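Local coordinates for protein GDP-L-fucose synthase (Campylobacter jejuni subsp. jejuni serotype O:2, PDB 7M13) that is a GDP-D-glycero-L-gluco-heptose synthase of capsular polysaccharide biosynthesis that binds NADPH and belongs to the fucose synthase subfamily of the epimerase/dehydratase family, at residues K54-E58 and E59-Y63; A254-M258 and Q259-F263. One frame throughout, in Å; residues are numbered along the deposited sequence.

Contact 1 (K54-E58 and E59-Y63); sequences KFFKE and EKPEY
Glu59 lies across the ring of Phe55, one turn back along the helix. Its CB sits over one face of the ring, and its CG comes 3.6 Å from Phe55 CE1. CG stands beside the backbone N (chi1 -66°) and the chain bends again at chi2, which brings the carboxylate to within 26° of the ring plane. The main partner of the carboxylate is Lys10, which forms a salt bridge with OE1. OE2 takes a weak bond from a water that also donates to Glu58 OE2. The Glu58 side chain is about 4 Å from a bound magnesium ion.

Glu59 N still makes a helical bond to Phe55 O (2.9 Å), and Lys60 N makes one to Phe56 O (2.9 Å). At Lys60 the backbone swings to positive phi (47°), and helix 49-59 is over. This is the exit from the helix of a beta-alpha-beta unit of the Rossmann fold, running from strand 36-37 to strand 63-66. The Lys60 side chain runs alongside that of Lys57, pointing the same way. Its NZ packs against Lys57 CD and lies 4.1 Å from Lys57 NZ. The two charges probably repel mildly, but Lys60 NZ is also hydrogen-bonded to Asn101 OD1.

The CB of Pro61 points toward the helix. Its CG packs 3.6 Å from Phe56 CE1, and the two side chains cross at about a right angle. Phe55 CE2 lies 4.1 Å above the centre of the Phe56 ring. Phe56 also touches Asn97 and Ser98 of helix 80-100.

Contact 2 (A254-M258 and Q259-F263); sequences AIYTM and QNIDF
Thr257 O accepts bonds from two backbone amides, Ile261 N at 2.9 Å and Asn260 N at 3.3 Å. Both come from the same face of the carbonyl plane; Asn260 N stands well above it.

Near the end of helix 247-260, Asn260 folds back over the ring of Tyr256. Its ND2 donates to Tyr256 O (3.1 Å), lying in the carbonyl plane and using an oxygen lone pair. The same nitrogen is 3.2 Å above the ring plane, nearer the rim of the ring than its centre. Asn260 CB makes a CH-pi contact 4.0 Å from the ring centroid. Tyr256 CG is anti to the backbone N (chi1 180°), which lays the ring alongside the following turn. Ile261 CD1 meets the ring at its edge, 3.9 Å from CE2, and Ile261 CB packs on Thr257 CG2. At the far end of the ring, the hydroxyl bonds to Leu327 O.

Lys105 NZ lies within hydrogen-bonding distance of Thr257 O, Met258 O, Ile261 O and Asp262 OD1, so its three protons must be shared among four oxygens. This ammonium group sits where the helix gives way to loop, and its positive charge probably suits the negative end of the helix dipole.

How the contacts relate
Contact 1 comes before contact 2 along the chain, and their centres are 20 Å apart. They lie on opposite faces of the central sheet of the Rossmann domain and meet through strand 63-66. Tyr63 CD1 of contact 1 packs 4.0 Å from Met258 SD of contact 2. Neither contact touches the dinucleotide. Phe55 of contact 1 is about 10 Å from the bound NADP, side chain to ligand, and Thr257 of contact 2 about 13 Å. Each is nearer to a cofactor-binding residue: the side chains of Phe56 and Leu46 are about 6 Å apart, and those of Thr257 and Phe109 about 8 Å.

Contact 1 (K54-E58 and E59-Y63)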
ATOM      1  N   LYS B  54      -0.242 -23.206   4.823  1.00 13.75           N
ATOM      2  CA  LYS B  54       0.045 -24.593   5.267  1.00 14.86           C
ATOM      3  C   LYS B  54       1.133 -24.594   6.341  1.00 14.55           C
ATOM      4  O   LYS B  54       1.015 -25.331   7.340  1.00 14.55           O
ATOM      5  CB  LYS B  54       0.533 -25.451   4.097  1.00 17.19           C
ATOM      6  CG  LYS B  54      -0.548 -26.004   3.193  1.00 24.74           C
ATOM      7  CD  LYS B  54       0.036 -26.954   2.181  1.00 29.99           C
ATOM      8  CE  LYS B  54      -0.998 -27.558   1.254  1.00 34.51           C
ATOM      9  NZ  LYS B  54      -0.365 -27.992  -0.014  1.00 35.30           N
ATOM     10  N   PHE B  55       2.188 -23.807   6.151  1.00 12.46           N
ATOM     11  CA  PHE B  55       3.298 -23.713   7.128  1.00 12.97           C
ATOM     12  C   PHE B  55       2.765 -23.285   8.495  1.00 13.66           C
ATOM     13  O   PHE B  55       3.124 -23.861   9.538  1.00 12.56           O
ATOM     14  CB  PHE B  55       4.383 -22.746   6.651  1.00 13.24           C
ATOM     15  CG  PHE B  55       5.337 -22.302   7.721  1.00 13.92           C
ATOM     16  CD1 PHE B  55       6.343 -23.152   8.149  1.00 17.22           C
ATOM     17  CD2 PHE B  55       5.157 -21.093   8.374  1.00 16.30           C
ATOM     18  CE1 PHE B  55       7.228 -22.764   9.136  1.00 16.04           C
ATOM     19  CE2 PHE B  55       6.007 -20.727   9.403  1.00 17.32           C
ATOM     20  CZ  PHE B  55       7.027 -21.565   9.792  1.00 17.59           C
ATOM     21  N   PHE B  56       1.977 -22.209   8.552  1.00 12.89           N
ATOM     22  CA  PHE B  56       1.466 -21.696   9.837  1.00 13.65           C
ATOM     23  C   PHE B  56       0.554 -22.711  10.513  1.00 15.43           C
ATOM     24  O   PHE B  56       0.653 -22.898  11.738  1.00 14.78           O
ATOM     25  CB  PHE B  56       0.792 -20.334   9.666  1.00 12.86           C
ATOM     26  CG  PHE B  56       1.777 -19.198   9.748  1.00 12.31           C
ATOM     27  CD1 PHE B  56       2.112 -18.643  10.970  1.00 11.97           C
ATOM     28  CD2 PHE B  56       2.396 -18.701   8.615  1.00 12.17           C
ATOM     29  CE1 PHE B  56       3.068 -17.643  11.036  1.00 11.85           C
ATOM     30  CE2 PHE B  56       3.309 -17.669   8.671  1.00 12.12           C
ATOM     31  CZ  PHE B  56       3.652 -17.157   9.900  1.00 11.64           C
ATOM     32  N   LYS B  57      -0.278 -23.403   9.733  1.00 15.54           N
ATOM     33  CA  LYS B  57      -1.221 -24.403  10.300  1.00 16.02           C
ATOM     34  C   LYS B  57      -0.426 -25.609  10.821  1.00 15.85           C
ATOM     35  O   LYS B  57      -0.806 -26.156  11.882  1.00 18.27           O
ATOM     36  CB  LYS B  57      -2.257 -24.783   9.231  1.00 19.53           C
ATOM     37  CG  LYS B  57      -3.582 -25.329   9.767  1.00 29.65           C
ATOM     38  CD  LYS B  57      -4.376 -24.354  10.629  1.00 37.54           C
ATOM     39  CE  LYS B  57      -4.924 -23.132   9.914  1.00 40.05           C
ATOM     40  NZ  LYS B  57      -5.918 -22.403  10.745  1.00 38.55           N
ATOM     41  N   GLU B  58       0.680 -25.980  10.162  1.00 14.87           N
ATOM     42  CA  GLU B  58       1.493 -27.161  10.593  1.00 16.11           C
ATOM     43  C   GLU B  58       2.369 -26.806  11.806  1.00 17.22           C
ATOM     44  O   GLU B  58       2.502 -27.620  12.756  1.00 18.93           O
ATOM     45  CB  GLU B  58       2.337 -27.666   9.423  1.00 18.38           C
ATOM     46  CG  GLU B  58       3.364 -28.743   9.770  1.00 19.21           C
ATOM     47  CD  GLU B  58       2.798 -30.048  10.303  1.00 24.00           C
ATOM     48  OE1 GLU B  58       1.568 -30.243  10.220  1.00 23.03           O
ATOM     49  OE2 GLU B  58       3.620 -30.826  10.859  1.00 24.84           O
ATOM     50  N   GLU B  59       3.041 -25.658  11.764  1.00 16.67           N
ATOM     51  CA  GLU B  59       4.139 -25.363  12.717  1.00 15.33           C
ATOM     52  C   GLU B  59       3.628 -24.518  13.893  1.00 15.67           C
ATOM     53  O   GLU B  59       4.259 -24.585  14.974  1.00 15.29           O
ATOM     54  CB  GLU B  59       5.293 -24.670  12.011  1.00 17.58           C
ATOM     55  CG  GLU B  59       5.982 -25.550  10.998  1.00 18.31           C
ATOM     56  CD  GLU B  59       6.893 -26.611  11.596  1.00 24.82           C
ATOM     57  OE1 GLU B  59       7.213 -26.511  12.783  1.00 24.94           O
ATOM     58  OE2 GLU B  59       7.262 -27.542  10.844  1.00 28.55           O
ATOM     59  N   LYS B  60       2.561 -23.726  13.721  1.00 13.89           N
ATOM     60  CA  LYS B  60       1.958 -22.917  14.813  1.00 14.63           C
ATOM     61  C   LYS B  60       3.047 -22.172  15.598  1.00 15.71           C
ATOM     62  O   LYS B  60       3.066 -22.229  16.835  1.00 15.13           O
ATOM     63  CB  LYS B  60       1.124 -23.804  15.734  1.00 16.41           C
ATOM     64  CG  LYS B  60      -0.057 -24.507  15.077  1.00 16.42           C
ATOM     65  CD  LYS B  60      -1.142 -23.541  14.672  1.00 19.04           C
ATOM     66  CE  LYS B  60      -2.426 -24.245  14.289  1.00 20.35           C
ATOM     67  NZ  LYS B  60      -3.504 -23.279  13.960  1.00 21.83           N
ATOM     68  N   PRO B  61       3.919 -21.367  14.939  1.00 13.53           N
ATOM     69  CA  PRO B  61       4.872 -20.555  15.686  1.00 13.46           C
ATOM     70  C   PRO B  61       4.164 -19.586  16.639  1.00 14.29           C
ATOM     71  O   PRO B  61       3.067 -19.107  16.387  1.00 14.44           O
ATOM     72  CB  PRO B  61       5.675 -19.830  14.601  1.00 14.12           C
ATOM     73  CG  PRO B  61       4.715 -19.730  13.445  1.00 13.94           C
ATOM     74  CD  PRO B  61       3.894 -21.001  13.510  1.00 13.64           C
ATOM     75  N   GLU B  62       4.809 -19.284  17.766  1.00 12.93           N
ATOM     76  CA  GLU B  62       4.259 -18.388  18.795  1.00 12.76           C
ATOM     77  C   GLU B  62       4.737 -16.950  18.574  1.00 12.49           C
ATOM     78  O   GLU B  62       4.007 -16.060  18.906  1.00 12.73           O
ATOM     79  CB  GLU B  62       4.727 -18.870  20.169  1.00 14.81           C
ATOM     80  CG  GLU B  62       4.130 -20.218  20.566  1.00 15.24           C
ATOM     81  CD  GLU B  62       4.628 -20.658  21.927  1.00 17.41           C
ATOM     82  OE1 GLU B  62       4.150 -20.090  22.948  1.00 20.82           O
ATOM     83  OE2 GLU B  62       5.518 -21.527  21.945  1.00 18.35           O
ATOM     84  N   TYR B  63       5.901 -16.779  17.974  1.00 11.96           N
ATOM     85  CA  TYR B  63       6.566 -15.471  17.747  1.00 11.88           C
ATOM     86  C   TYR B  63       7.139 -15.509  16.349  1.00 13.14           C
ATOM     87  O   TYR B  63       7.672 -16.538  15.882  1.00 13.53           O
ATOM     88  CB  TYR B  63       7.662 -15.214  18.793  1.00 12.54           C
ATOM     89  CG  TYR B  63       7.055 -15.079  20.152  1.00 12.81           C
ATOM     90  CD1 TYR B  63       6.592 -13.872  20.621  1.00 14.08           C
ATOM     91  CD2 TYR B  63       6.946 -16.172  20.990  1.00 13.30           C
ATOM     92  CE1 TYR B  63       5.989 -13.754  21.852  1.00 14.84           C
ATOM     93  CE2 TYR B  63       6.342 -16.078  22.230  1.00 13.18           C
ATOM     94  CZ  TYR B  63       5.856 -14.864  22.665  1.00 14.58           C
ATOM     95  OH  TYR B  63       5.241 -14.759  23.885  1.00 17.81           O
TER
HETATM   96  O   HOH W   1       3.541 -27.946  15.260  1.00 29.88           O
HETATM   97  O   HOH W   2       6.072 -30.021  12.075  1.00 30.46           O

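Contact 2 (A254-M258 and Q259-F263)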
ATOM      1  N   ALA B 254      15.129  -5.871  18.293  1.00 14.35           N
ATOM      2  CA  ALA B 254      14.019  -6.763  17.895  1.00 14.13           C
ATOM      3  C   ALA B 254      13.617  -7.659  19.057  1.00 13.69           C
ATOM      4  O   ALA B 254      12.407  -7.792  19.363  1.00 12.31           O
ATOM      5  CB  ALA B 254      14.407  -7.537  16.662  1.00 15.11           C
ATOM      6  N   ILE B 255      14.603  -8.203  19.780  1.00 13.15           N
ATOM      7  CA  ILE B 255      14.280  -9.063  20.944  1.00 13.80           C
ATOM      8  C   ILE B 255      13.739  -8.194  22.084  1.00 12.12           C
ATOM      9  O   ILE B 255      12.769  -8.551  22.779  1.00 13.97           O
ATOM     10  CB  ILE B 255      15.496  -9.898  21.364  1.00 13.52           C
ATOM     11  CG1 ILE B 255      15.873 -10.881  20.257  1.00 14.45           C
ATOM     12  CG2 ILE B 255      15.163 -10.581  22.678  1.00 15.28           C
ATOM     13  CD1 ILE B 255      17.252 -11.471  20.395  1.00 15.53           C
ATOM     14  N   TYR B 256      14.304  -7.008  22.295  1.00 12.09           N
ATOM     15  CA  TYR B 256      13.775  -6.092  23.321  1.00 13.61           C
ATOM     16  C   TYR B 256      12.303  -5.751  23.049  1.00 13.72           C
ATOM     17  O   TYR B 256      11.476  -5.679  23.965  1.00 13.15           O
ATOM     18  CB  TYR B 256      14.609  -4.812  23.369  1.00 14.29           C
ATOM     19  CG  TYR B 256      14.121  -3.837  24.390  1.00 15.35           C
ATOM     20  CD1 TYR B 256      14.585  -3.912  25.689  1.00 16.55           C
ATOM     21  CD2 TYR B 256      13.201  -2.846  24.073  1.00 15.50           C
ATOM     22  CE1 TYR B 256      14.116  -3.035  26.651  1.00 17.06           C
ATOM     23  CE2 TYR B 256      12.715  -1.979  25.030  1.00 17.54           C
ATOM     24  CZ  TYR B 256      13.183  -2.079  26.325  1.00 17.53           C
ATOM     25  OH  TYR B 256      12.734  -1.216  27.298  1.00 20.60           O
ATOM     26  N   THR B 257      11.989  -5.498  21.783  1.00 13.90           N
ATOM     27  CA  THR B 257      10.603  -5.210  21.361  1.00 13.65           C
ATOM     28  C   THR B 257       9.726  -6.389  21.741  1.00 13.53           C
ATOM     29  O   THR B 257       8.694  -6.180  22.343  1.00 13.27           O
ATOM     30  CB  THR B 257      10.525  -4.938  19.847  1.00 13.01           C
ATOM     31  OG1 THR B 257      11.325  -3.796  19.523  1.00 12.30           O
ATOM     32  CG2 THR B 257       9.122  -4.507  19.452  1.00 14.40           C
ATOM     33  N   MET B 258      10.098  -7.607  21.350  1.00 13.44           N
ATOM     34  CA  MET B 258       9.271  -8.778  21.705  1.00 15.26           C
ATOM     35  C   MET B 258       9.041  -8.805  23.216  1.00 14.47           C
ATOM     36  O   MET B 258       7.923  -9.091  23.657  1.00 14.31           O
ATOM     37  CB  MET B 258       9.969 -10.089  21.320  1.00 16.33           C
ATOM     38  CG  MET B 258       9.949 -10.372  19.886  1.00 16.57           C
ATOM     39  SD  MET B 258       8.231 -10.508  19.240  1.00 15.02           S
ATOM     40  CE  MET B 258       8.595 -11.350  17.705  1.00 14.78           C
ATOM     41  N   GLN B 259      10.084  -8.534  23.999  1.00 15.05           N
ATOM     42  CA  GLN B 259       9.993  -8.781  25.445  1.00 14.99           C
ATOM     43  C   GLN B 259       9.339  -7.617  26.169  1.00 18.74           C
ATOM     44  O   GLN B 259       8.956  -7.813  27.341  1.00 20.33           O
ATOM     45  CB  GLN B 259      11.374  -9.054  26.045  1.00 15.48           C
ATOM     46  CG  GLN B 259      12.055 -10.276  25.504  1.00 15.56           C
ATOM     47  CD  GLN B 259      11.239 -11.527  25.692  1.00 18.74           C
ATOM     48  OE1 GLN B 259      10.208 -11.710  25.059  1.00 21.04           O
ATOM     49  NE2 GLN B 259      11.739 -12.443  26.506  1.00 19.14           N
ATOM     50  N   ASN B 260       9.254  -6.423  25.568  1.00 15.44           N
ATOM     51  CA  ASN B 260       8.949  -5.202  26.366  1.00 16.70           C
ATOM     52  C   ASN B 260       7.931  -4.273  25.699  1.00 17.52           C
ATOM     53  O   ASN B 260       7.325  -3.470  26.433  1.00 18.59           O
ATOM     54  CB  ASN B 260      10.208  -4.380  26.651  1.00 17.32           C
ATOM     55  CG  ASN B 260      11.146  -5.130  27.568  1.00 21.09           C
ATOM     56  OD1 ASN B 260      10.881  -5.251  28.763  1.00 23.67           O
ATOM     57  ND2 ASN B 260      12.173  -5.728  26.997  1.00 17.77           N
ATOM     58  N   ILE B 261       7.799  -4.269  24.375  1.00 15.85           N
ATOM     59  CA  ILE B 261       7.019  -3.211  23.673  1.00 14.37           C
ATOM     60  C   ILE B 261       5.795  -3.869  23.059  1.00 15.65           C
ATOM     61  O   ILE B 261       5.924  -4.663  22.122  1.00 16.93           O
ATOM     62  CB  ILE B 261       7.866  -2.484  22.625  1.00 14.14           C
ATOM     63  CG1 ILE B 261       9.082  -1.809  23.250  1.00 14.90           C
ATOM     64  CG2 ILE B 261       6.977  -1.480  21.893  1.00 15.07           C
ATOM     65  CD1 ILE B 261      10.037  -1.261  22.240  1.00 15.72           C
ATOM     66  N   ASP B 262       4.634  -3.534  23.600  1.00 15.31           N
ATOM     67  CA  ASP B 262       3.334  -4.020  23.125  1.00 16.36           C
ATOM     68  C   ASP B 262       2.597  -2.864  22.444  1.00 14.47           C
ATOM     69  O   ASP B 262       2.928  -1.699  22.656  1.00 14.73           O
ATOM     70  CB  ASP B 262       2.567  -4.640  24.289  1.00 18.57           C
ATOM     71  CG  ASP B 262       3.289  -5.853  24.881  1.00 24.47           C
ATOM     72  OD1 ASP B 262       3.729  -6.743  24.100  1.00 23.47           O
ATOM     73  OD2 ASP B 262       3.425  -5.917  26.131  1.00 26.70           O
ATOM     74  N   PHE B 263       1.595  -3.166  21.640  1.00 14.55           N
ATOM     75  CA  PHE B 263       0.845  -2.112  20.940  1.00 14.27           C
ATOM     76  C   PHE B 263       0.282  -1.108  21.953  1.00 17.24           C
ATOM     77  O   PHE B 263       0.323   0.089  21.678  1.00 15.72           O
ATOM     78  CB  PHE B 263      -0.255  -2.739  20.079  1.00 16.16           C
ATOM     79  CG  PHE B 263      -0.994  -1.733  19.249  1.00 14.88           C
ATOM     80  CD1 PHE B 263      -2.336  -1.478  19.458  1.00 17.40           C
ATOM     81  CD2 PHE B 263      -0.334  -0.997  18.275  1.00 14.05           C
ATOM     82  CE1 PHE B 263      -3.009  -0.545  18.695  1.00 17.41           C
ATOM     83  CE2 PHE B 263      -1.018  -0.082  17.497  1.00 15.03           C
ATOM     84  CZ  PHE B 263      -2.359   0.135  17.711  1.00 17.34           C
TER